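Local coordinates for protein tyrosyl-tRNA synthetase (Aeropyrum pernix, PDB 2CYA) that probably catalyses the two-step charging of tRNA(Tyr), activating tyrosine with ATP to tyrosyl-AMP and then transferring it to the acceptor end of the tRNA, at residues A[290-295]-A[331-336]; A[215-220]-A[259-264]; A[171-176]-A[192-197]. One frame throughout, in Å; residues are numbered along the deposited sequence.

Interaction 1: A[290-295]-A[331-336]; sequences FTLRVD and AESLIE
S333, on helix 323-346, meets F290 and L292 of segment 290-295, two residues that alternate along an extended chain and so present their side chains to the same helix. The interface is small, 93 Å² in all, and S333 supplies more than half of it.

The contacts across the two segments are van der Waals. L292 CD1 lies 3.3 Å from S333 OG. F290 comes from the other end of the same short run: CZ, at the far tip of its ring, stands 3.7 Å from S333 OG and 3.9 Å from S333 CB. The hydroxyl lies in the plane of the ring, at its edge rather than over a face. F290 CG is anti to the backbone N (chi1 175°), which carries the ring out from the chain toward the helix. Leucine methyl and phenylalanine edge thus share one serine side chain.

The polar interactions run within the fold around this patch. S333 OG is hydrogen-bonded to A329 O one turn earlier in its own helix, with chi1 (-57°) setting OG beside the backbone N. L292 is itself tied through its backbone to Y306 in the small antiparallel sheet of strands 292-293 and 305-306. F285 meets the F290 ring edge to face, and L284 of helix 275-284 touches both F290 and S333.

Chemically, the serine can sit against apolar groups because its hydroxyl is already engaged by its own helix. The oxygen faces C-H groups at the ring rim, whose slight positive polarisation probably suits it better than the electron-rich face would.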
loop_
_atom_site.group_PDB
_atom_site.type_symbol
_atom_site.label_atom_id
_atom_site.label_comp_id
_atom_site.label_asym_id
_atom_site.label_seq_id
_atom_site.Cartn_x
_atom_site.Cartn_y
_atom_site.Cartn_z
ATOM N N PHE A 290 -26.360 37.869 -5.193
ATOM C CA PHE A 290 -25.535 38.292 -6.323
ATOM C C PHE A 290 -26.411 38.734 -7.485
ATOM O O PHE A 290 -27.487 38.177 -7.717
ATOM C CB PHE A 290 -24.612 37.172 -6.817
ATOM C CG PHE A 290 -23.825 37.541 -8.054
ATOM C CD1 PHE A 290 -22.738 38.415 -7.973
ATOM C CD2 PHE A 290 -24.198 37.055 -9.305
ATOM C CE1 PHE A 290 -22.034 38.805 -9.118
ATOM C CE2 PHE A 290 -23.505 37.434 -10.465
ATOM C CZ PHE A 290 -22.416 38.315 -10.370
ATOM N N THR A 291 -25.909 39.722 -8.221
ATOM C CA THR A 291 -26.600 40.288 -9.368
ATOM C C THR A 291 -25.643 40.416 -10.546
ATOM O O THR A 291 -24.514 40.858 -10.372
ATOM C CB THR A 291 -27.097 41.702 -9.052
ATOM O OG1 THR A 291 -27.672 41.728 -7.743
ATOM C CG2 THR A 291 -28.125 42.129 -10.063
ATOM N N LEU A 292 -26.088 40.045 -11.739
ATOM C CA LEU A 292 -25.245 40.182 -12.924
ATOM C C LEU A 292 -25.834 41.254 -13.858
ATOM O O LEU A 292 -26.823 41.011 -14.550
ATOM C CB LEU A 292 -25.128 38.852 -13.681
ATOM C CG LEU A 292 -24.154 38.880 -14.869
ATOM C CD1 LEU A 292 -22.723 38.950 -14.349
ATOM C CD2 LEU A 292 -24.327 37.646 -15.732
ATOM N N ARG A 293 -25.222 42.435 -13.861
ATOM C CA ARG A 293 -25.667 43.550 -14.701
ATOM C C ARG A 293 -25.123 43.387 -16.126
ATOM O O ARG A 293 -23.911 43.299 -16.318
ATOM C CB ARG A 293 -25.167 44.865 -14.093
ATOM C CG ARG A 293 -25.350 46.102 -14.970
ATOM C CD ARG A 293 -24.503 47.261 -14.443
ATOM N NE ARG A 293 -24.834 47.590 -13.057
ATOM C CZ ARG A 293 -24.073 48.338 -12.257
ATOM N NH1 ARG A 293 -22.925 48.838 -12.702
ATOM N NH2 ARG A 293 -24.460 48.584 -11.008
ATOM N N VAL A 294 -26.007 43.350 -17.123
ATOM C CA VAL A 294 -25.575 43.184 -18.519
ATOM C C VAL A 294 -26.144 44.236 -19.471
ATOM O O VAL A 294 -27.238 44.758 -19.253
ATOM C CB VAL A 294 -25.978 41.799 -19.071
ATOM C CG1 VAL A 294 -25.365 41.593 -20.450
ATOM C CG2 VAL A 294 -25.537 40.706 -18.120
ATOM N N ASP A 295 -25.399 44.528 -20.538
ATOM C CA ASP A 295 -25.822 45.509 -21.543
ATOM C C ASP A 295 -26.656 44.883 -22.660
ATOM O O ASP A 295 -27.328 45.589 -23.417
ATOM C CB ASP A 295 -24.601 46.202 -22.155
ATOM C CG ASP A 295 -23.992 47.235 -21.228
ATOM O OD1 ASP A 295 -23.629 46.886 -20.083
ATOM O OD2 ASP A 295 -23.878 48.402 -21.653
ATOM N N ALA A 331 -16.744 38.214 -17.072
ATOM C CA ALA A 331 -15.346 38.577 -16.890
ATOM C C ALA A 331 -15.204 39.638 -15.823
ATOM O O ALA A 331 -14.384 39.509 -14.908
ATOM C CB ALA A 331 -14.763 39.079 -18.199
ATOM N N GLU A 332 -16.019 40.686 -15.928
ATOM C CA GLU A 332 -15.954 41.780 -14.973
ATOM C C GLU A 332 -16.350 41.352 -13.556
ATOM O O GLU A 332 -15.711 41.783 -12.590
ATOM C CB GLU A 332 -16.791 42.973 -15.475
ATOM C CG GLU A 332 -16.290 43.561 -16.832
ATOM C CD GLU A 332 -14.840 44.045 -16.769
ATOM O OE1 GLU A 332 -14.508 44.814 -15.831
ATOM O OE2 GLU A 332 -14.032 43.662 -17.653
ATOM N N SER A 333 -17.377 40.510 -13.412
ATOM C CA SER A 333 -17.766 40.029 -12.078
ATOM C C SER A 333 -16.689 39.090 -11.487
ATOM O O SER A 333 -16.399 39.118 -10.290
ATOM C CB SER A 333 -19.090 39.280 -12.145
ATOM O OG SER A 333 -20.089 40.105 -12.695
ATOM N N LEU A 334 -16.099 38.259 -12.332
ATOM C CA LEU A 334 -15.068 37.322 -11.887
ATOM C C LEU A 334 -13.886 38.106 -11.341
ATOM O O LEU A 334 -13.244 37.710 -10.373
ATOM C CB LEU A 334 -14.617 36.469 -13.068
ATOM C CG LEU A 334 -13.941 35.145 -12.780
ATOM C CD1 LEU A 334 -14.756 34.359 -11.750
ATOM C CD2 LEU A 334 -13.822 34.375 -14.117
ATOM N N ILE A 335 -13.591 39.220 -11.990
ATOM C CA ILE A 335 -12.521 40.077 -11.548
ATOM C C ILE A 335 -12.781 40.533 -10.101
ATOM O O ILE A 335 -11.863 40.537 -9.286
ATOM C CB ILE A 335 -12.393 41.290 -12.484
ATOM C CG1 ILE A 335 -11.692 40.840 -13.782
ATOM C CG2 ILE A 335 -11.674 42.427 -11.768
ATOM C CD1 ILE A 335 -11.640 41.887 -14.883
ATOM N N GLU A 336 -14.026 40.889 -9.774
ATOM C CA GLU A 336 -14.324 41.318 -8.411
ATOM C C GLU A 336 -14.147 40.169 -7.423
ATOM O O GLU A 336 -13.688 40.374 -6.293
ATOM C CB GLU A 336 -15.752 41.862 -8.292
ATOM C CG GLU A 336 -16.033 43.116 -9.114
ATOM C CD GLU A 336 -14.975 44.198 -8.935
ATOM O OE1 GLU A 336 -14.540 44.435 -7.781
ATOM O OE2 GLU A 336 -14.586 44.819 -9.952
#

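Interaction 2: A[215-220]-A[259-264]; sequences SSLQGP and RKIRKA
L217 carries the contact, and its torsions split its two methyls between different partners on segment 259-264. CG stands anti to the carbonyl carbon, and chi2 of 170° sends CD1 straight outward, 3.7 Å from K260 CB and as close to K260 O, while CD2 turns to the helix end. I261 answers by folding back: its CB leaves the helix on the far side, but chi2 of -57° bends CD1 round to within 4.2 Å of L217 CD2. The A264 methyl is the third apolar neighbour, with CB 4.0 Å from L217 CD2.

The L217 and K260 side chains cross at about a right angle, and of the lysine side chain it is CB that the leucine meets. Beyond CG the lysine runs on extended, and its ammonium is held by A247 O, P244 O and a salt bridge to D252. A264 also meets the leucine backbone: A264 CA approaches L217 O at 3.4 Å, a C-H...O contact bent to 135° at the hydrogen. L217 itself makes backbone hydrogen bonds to T246 and Y265, and I279 of helix 275-284 packs against both L217 and I261.

The loop that bears L217 therefore lies against the C-terminal end of helix 254-262, close in space to the KMSKS region: S216 is backbone-bonded to V237, and Q218 OE1 accepts from K243 NZ. Across the segments the chemistry is almost wholly apolar, a leucine seated among aliphatic carbons, whereas the charge of K260 is spent on the loop beside the KMSKS motif.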
loop_
_atom_site.group_PDB
_atom_site.type_symbol
_atom_site.label_atom_id
_atom_site.label_comp_id
_atom_site.label_asym_id
_atom_site.label_seq_id
_atom_site.Cartn_x
_atom_site.Cartn_y
_atom_site.Cartn_z
ATOM N N SER A 215 -15.708 23.201 -16.628
ATOM C CA SER A 215 -15.000 22.807 -17.844
ATOM C C SER A 215 -13.884 23.760 -18.272
ATOM O O SER A 215 -13.782 24.890 -17.801
ATOM C CB SER A 215 -15.992 22.669 -19.004
ATOM O OG SER A 215 -17.037 21.766 -18.683
ATOM N N SER A 216 -13.046 23.275 -19.178
ATOM C CA SER A 216 -11.949 24.053 -19.729
ATOM C C SER A 216 -12.560 25.197 -20.531
ATOM O O SER A 216 -13.635 25.045 -21.106
ATOM C CB SER A 216 -11.109 23.173 -20.663
ATOM O OG SER A 216 -10.076 23.918 -21.282
ATOM N N LEU A 217 -11.884 26.341 -20.570
ATOM C CA LEU A 217 -12.391 27.475 -21.336
ATOM C C LEU A 217 -12.237 27.214 -22.842
ATOM O O LEU A 217 -12.907 27.844 -23.653
ATOM C CB LEU A 217 -11.638 28.761 -20.971
ATOM C CG LEU A 217 -11.657 29.270 -19.528
ATOM C CD1 LEU A 217 -10.654 30.401 -19.392
ATOM C CD2 LEU A 217 -13.048 29.732 -19.138
ATOM N N GLN A 218 -11.364 26.278 -23.203
ATOM C CA GLN A 218 -11.112 25.960 -24.611
ATOM C C GLN A 218 -12.339 25.473 -25.391
ATOM O O GLN A 218 -12.723 26.092 -26.392
ATOM C CB GLN A 218 -9.970 24.940 -24.732
ATOM C CG GLN A 218 -10.281 23.537 -24.217
ATOM C CD GLN A 218 -9.026 22.682 -24.062
ATOM O OE1 GLN A 218 -8.157 22.670 -24.939
ATOM N NE2 GLN A 218 -8.931 21.957 -22.947
ATOM N N GLY A 219 -12.956 24.378 -24.953
ATOM C CA GLY A 219 -14.125 23.892 -25.664
ATOM C C GLY A 219 -14.514 22.451 -25.393
ATOM O O GLY A 219 -14.865 22.108 -24.260
ATOM N N PRO A 220 -14.465 21.580 -26.421
ATOM C CA PRO A 220 -14.814 20.158 -26.309
ATOM C C PRO A 220 -14.188 19.465 -25.097
ATOM O O PRO A 220 -13.033 19.038 -25.135
ATOM C CB PRO A 220 -14.313 19.581 -27.629
ATOM C CG PRO A 220 -14.525 20.724 -28.582
ATOM C CD PRO A 220 -14.004 21.897 -27.786
ATOM N N ARG A 259 -9.047 38.440 -21.127
ATOM C CA ARG A 259 -8.604 37.735 -22.329
ATOM C C ARG A 259 -9.129 36.300 -22.344
ATOM O O ARG A 259 -9.783 35.876 -23.300
ATOM C CB ARG A 259 -7.073 37.704 -22.411
ATOM C CG ARG A 259 -6.519 36.964 -23.643
ATOM C CD ARG A 259 -5.156 36.362 -23.325
ATOM N NE ARG A 259 -4.386 37.290 -22.504
ATOM C CZ ARG A 259 -3.692 36.961 -21.416
ATOM N NH1 ARG A 259 -3.042 37.910 -20.755
ATOM N NH2 ARG A 259 -3.643 35.707 -20.989
ATOM N N LYS A 260 -8.840 35.562 -21.273
ATOM C CA LYS A 260 -9.269 34.172 -21.167
ATOM C C LYS A 260 -10.773 34.004 -21.297
ATOM O O LYS A 260 -11.234 33.069 -21.942
ATOM C CB LYS A 260 -8.786 33.565 -19.847
ATOM C CG LYS A 260 -7.276 33.432 -19.759
ATOM C CD LYS A 260 -6.860 32.807 -18.423
ATOM C CE LYS A 260 -5.355 32.734 -18.275
ATOM N NZ LYS A 260 -5.012 31.938 -17.056
ATOM N N ILE A 261 -11.546 34.892 -20.686
ATOM C CA ILE A 261 -12.998 34.780 -20.786
ATOM C C ILE A 261 -13.487 35.177 -22.191
ATOM O O ILE A 261 -14.369 34.535 -22.762
ATOM C CB ILE A 261 -13.687 35.663 -19.727
ATOM C CG1 ILE A 261 -13.338 35.147 -18.321
ATOM C CG2 ILE A 261 -15.188 35.681 -19.959
ATOM C CD1 ILE A 261 -13.699 33.693 -18.075
ATOM N N ARG A 262 -12.903 36.233 -22.746
ATOM C CA ARG A 262 -13.272 36.700 -24.080
ATOM C C ARG A 262 -13.084 35.576 -25.117
ATOM O O ARG A 262 -13.923 35.376 -25.982
ATOM C CB ARG A 262 -12.421 37.925 -24.444
ATOM C CG ARG A 262 -12.737 38.575 -25.790
ATOM C CD ARG A 262 -12.010 39.922 -25.936
ATOM N NE ARG A 262 -10.559 39.777 -25.859
ATOM C CZ ARG A 262 -9.782 40.369 -24.953
ATOM N NH1 ARG A 262 -10.304 41.165 -24.025
ATOM N NH2 ARG A 262 -8.472 40.151 -24.970
ATOM N N LYS A 263 -11.995 34.830 -24.997
ATOM C CA LYS A 263 -11.697 33.729 -25.911
ATOM C C LYS A 263 -12.397 32.409 -25.558
ATOM O O LYS A 263 -12.278 31.424 -26.287
ATOM C CB LYS A 263 -10.189 33.473 -25.925
ATOM C CG LYS A 263 -9.341 34.615 -26.472
ATOM C CD LYS A 263 -7.868 34.233 -26.410
ATOM C CE LYS A 263 -6.995 35.214 -27.189
ATOM N NZ LYS A 263 -5.543 34.847 -27.121
ATOM N N ALA A 264 -13.120 32.382 -24.443
ATOM C CA ALA A 264 -13.781 31.159 -23.983
ATOM C C ALA A 264 -14.891 30.569 -24.856
ATOM O O ALA A 264 -15.670 31.288 -25.473
ATOM C CB ALA A 264 -14.321 31.373 -22.567
#

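Interaction 3: A[171-176]-A[192-197]; sequences SDIFYM and MLARDV
The F174 ring is the main projection of this interface, and it meets helix 188-198 by its edge, where A194 and V197 stand one turn apart. A194 O and V197 CG1 both lie near the plane of the ring, along its rim: CZ comes to 3.3 Å from A194 O, and CE2 to 3.8 Å from V197 CG1. With CG anti to the carbonyl carbon (chi1 -61°), the ring reaches across to helix 188-198, and it crosses the valine side chain at about a right angle.

The complementary bump is the A194 methyl. It faces the notch between two consecutive side chains of the opposite helix, with A194 CB 4.3 Å from I173 CD1 and 4.4 Å from F174 CZ. A small residue thus meets two long ones, and the axes of 171-175 and 192-197 stay 10.4 Å apart at closest approach, crossing at -53°. Because the large side chains do the reaching, the two backbones are bridged by ring and isoleucine rather than brought together. A194 O, which the ring edge approaches, also accepts a hydrogen bond from V197 N at 3.2 Å.

An alanine in place of F174 removes the ring edge, which would probably leave V197 CG1 and the A194 methyl without their aromatic neighbour and open a gap between the two helices.

L201 and R203 pack on F174, and P206 on I173. Helix 188-198 is the crossover between parallel strands 180-184 and 207-211 of the Rossmann-type sheet. Helix 161-175 precedes the first of these strands; through I173 it leans on Y39 of strand 37-42, and through D172 on L72 of strand 68-73, placing this helix pair beside the probable tyrosine pocket, to which Y39 and D172 are predicted to belong.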
loop_
_atom_site.group_PDB
_atom_site.type_symbol
_atom_site.label_atom_id
_atom_site.label_comp_id
_atom_site.label_asym_id
_atom_site.label_seq_id
_atom_site.Cartn_x
_atom_site.Cartn_y
_atom_site.Cartn_z
ATOM N N SER A 171 -9.173 4.801 2.766
ATOM C CA SER A 171 -8.669 4.708 4.122
ATOM C C SER A 171 -8.639 6.055 4.827
ATOM O O SER A 171 -8.767 6.107 6.043
ATOM C CB SER A 171 -7.272 4.074 4.135
ATOM O OG SER A 171 -7.336 2.754 3.626
ATOM N N ASP A 172 -8.433 7.129 4.066
ATOM C CA ASP A 172 -8.421 8.477 4.627
ATOM C C ASP A 172 -9.794 8.742 5.250
ATOM O O ASP A 172 -9.895 9.264 6.362
ATOM C CB ASP A 172 -8.193 9.543 3.542
ATOM C CG ASP A 172 -6.797 9.516 2.952
ATOM O OD1 ASP A 172 -5.870 8.986 3.593
ATOM O OD2 ASP A 172 -6.621 10.055 1.843
ATOM N N ILE A 173 -10.842 8.399 4.496
ATOM C CA ILE A 173 -12.229 8.580 4.931
ATOM C C ILE A 173 -12.504 7.759 6.187
ATOM O O ILE A 173 -13.027 8.284 7.163
ATOM C CB ILE A 173 -13.226 8.163 3.790
ATOM C CG1 ILE A 173 -13.132 9.174 2.638
ATOM C CG2 ILE A 173 -14.666 8.071 4.315
ATOM C CD1 ILE A 173 -13.777 8.690 1.344
ATOM N N PHE A 174 -12.142 6.477 6.183
ATOM C CA PHE A 174 -12.406 5.658 7.370
ATOM C C PHE A 174 -11.542 6.093 8.558
ATOM O O PHE A 174 -12.033 6.209 9.689
ATOM C CB PHE A 174 -12.166 4.160 7.098
ATOM C CG PHE A 174 -13.052 3.562 6.014
ATOM C CD1 PHE A 174 -14.349 4.032 5.796
ATOM C CD2 PHE A 174 -12.600 2.470 5.263
ATOM C CE1 PHE A 174 -15.181 3.427 4.857
ATOM C CE2 PHE A 174 -13.423 1.849 4.312
ATOM C CZ PHE A 174 -14.714 2.322 4.104
ATOM N N TYR A 175 -10.259 6.337 8.309
ATOM C CA TYR A 175 -9.360 6.743 9.384
ATOM C C TYR A 175 -9.873 7.997 10.097
ATOM O O TYR A 175 -9.796 8.090 11.321
ATOM C CB TYR A 175 -7.960 7.013 8.838
ATOM C CG TYR A 175 -6.951 7.376 9.904
ATOM C CD1 TYR A 175 -6.276 6.385 10.627
ATOM C CD2 TYR A 175 -6.650 8.714 10.178
ATOM C CE1 TYR A 175 -5.314 6.726 11.597
ATOM C CE2 TYR A 175 -5.701 9.062 11.141
ATOM C CZ TYR A 175 -5.037 8.064 11.845
ATOM O OH TYR A 175 -4.106 8.414 12.802
ATOM N N MET A 176 -10.391 8.963 9.338
ATOM C CA MET A 176 -10.918 10.198 9.933
ATOM C C MET A 176 -12.331 10.045 10.480
ATOM O O MET A 176 -12.966 11.025 10.885
ATOM C CB MET A 176 -10.846 11.341 8.930
ATOM C CG MET A 176 -9.408 11.740 8.619
ATOM S SD MET A 176 -9.266 13.159 7.537
ATOM C CE MET A 176 -9.136 12.354 6.050
ATOM N N MET A 192 -17.507 5.499 -4.178
ATOM C CA MET A 192 -18.360 4.319 -4.299
ATOM C C MET A 192 -17.643 3.106 -3.721
ATOM O O MET A 192 -18.255 2.255 -3.098
ATOM C CB MET A 192 -18.739 4.046 -5.767
ATOM C CG MET A 192 -19.634 5.141 -6.370
ATOM S SD MET A 192 -21.069 5.506 -5.298
ATOM C CE MET A 192 -22.185 4.194 -5.847
ATOM N N LEU A 193 -16.336 3.026 -3.938
ATOM C CA LEU A 193 -15.559 1.920 -3.398
ATOM C C LEU A 193 -15.612 1.997 -1.874
ATOM O O LEU A 193 -15.708 0.971 -1.189
ATOM C CB LEU A 193 -14.102 2.037 -3.857
ATOM C CG LEU A 193 -13.141 1.013 -3.247
ATOM C CD1 LEU A 193 -13.642 -0.406 -3.553
ATOM C CD2 LEU A 193 -11.744 1.242 -3.794
ATOM N N ALA A 194 -15.535 3.211 -1.327
ATOM C CA ALA A 194 -15.567 3.351 0.140
ATOM C C ALA A 194 -16.910 2.854 0.669
ATOM O O ALA A 194 -16.976 2.122 1.662
ATOM C CB ALA A 194 -15.366 4.813 0.546
ATOM N N ARG A 195 -17.986 3.254 -0.004
ATOM C CA ARG A 195 -19.335 2.853 0.408
ATOM C C ARG A 195 -19.535 1.352 0.269
ATOM O O ARG A 195 -20.202 0.734 1.094
ATOM C CB ARG A 195 -20.396 3.582 -0.433
ATOM C CG ARG A 195 -20.531 5.072 -0.113
ATOM C CD ARG A 195 -21.482 5.757 -1.094
ATOM N NE ARG A 195 -22.814 5.147 -1.119
ATOM C CZ ARG A 195 -23.743 5.320 -0.186
ATOM N NH1 ARG A 195 -23.511 6.094 0.881
ATOM N NH2 ARG A 195 -24.911 4.709 -0.316
ATOM N N ASP A 196 -18.959 0.766 -0.777
ATOM C CA ASP A 196 -19.115 -0.672 -1.009
ATOM C C ASP A 196 -18.332 -1.515 -0.029
ATOM O O ASP A 196 -18.606 -2.694 0.130
ATOM C CB ASP A 196 -18.638 -1.060 -2.407
ATOM C CG ASP A 196 -19.678 -0.813 -3.465
ATOM O OD1 ASP A 196 -20.841 -0.552 -3.093
ATOM O OD2 ASP A 196 -19.329 -0.888 -4.660
ATOM N N VAL A 197 -17.361 -0.898 0.632
ATOM C CA VAL A 197 -16.485 -1.604 1.543
ATOM C C VAL A 197 -16.703 -1.345 3.026
ATOM O O VAL A 197 -16.378 -2.192 3.862
ATOM C CB VAL A 197 -15.016 -1.268 1.141
ATOM C CG1 VAL A 197 -14.086 -1.325 2.330
ATOM C CG2 VAL A 197 -14.576 -2.220 0.053
#

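Interactions 1 and 2 adjoin, their centres 17 Å apart, and I261 joins them: its CG2 lies 3.9 Å from A331 CB and its CD1 4.0 Å from L334 CD2, so helix 254-262 packs between the loop 215-220 and helix 323-346. Interaction 3 belongs to the opposite side of the chain's centre, with centres 36 Å from interaction 2 and 40 Å from interaction 1, and touches neither. The active site relates to two of them. Interaction 3 includes D172, a probable tyrosine-binding residue, whereas in interaction 2 the K260 side chain is about 8 Å from that of H49 and about 9 Å from that of K241, both inferred to bind ATP. Interaction 1 is remote from these sites.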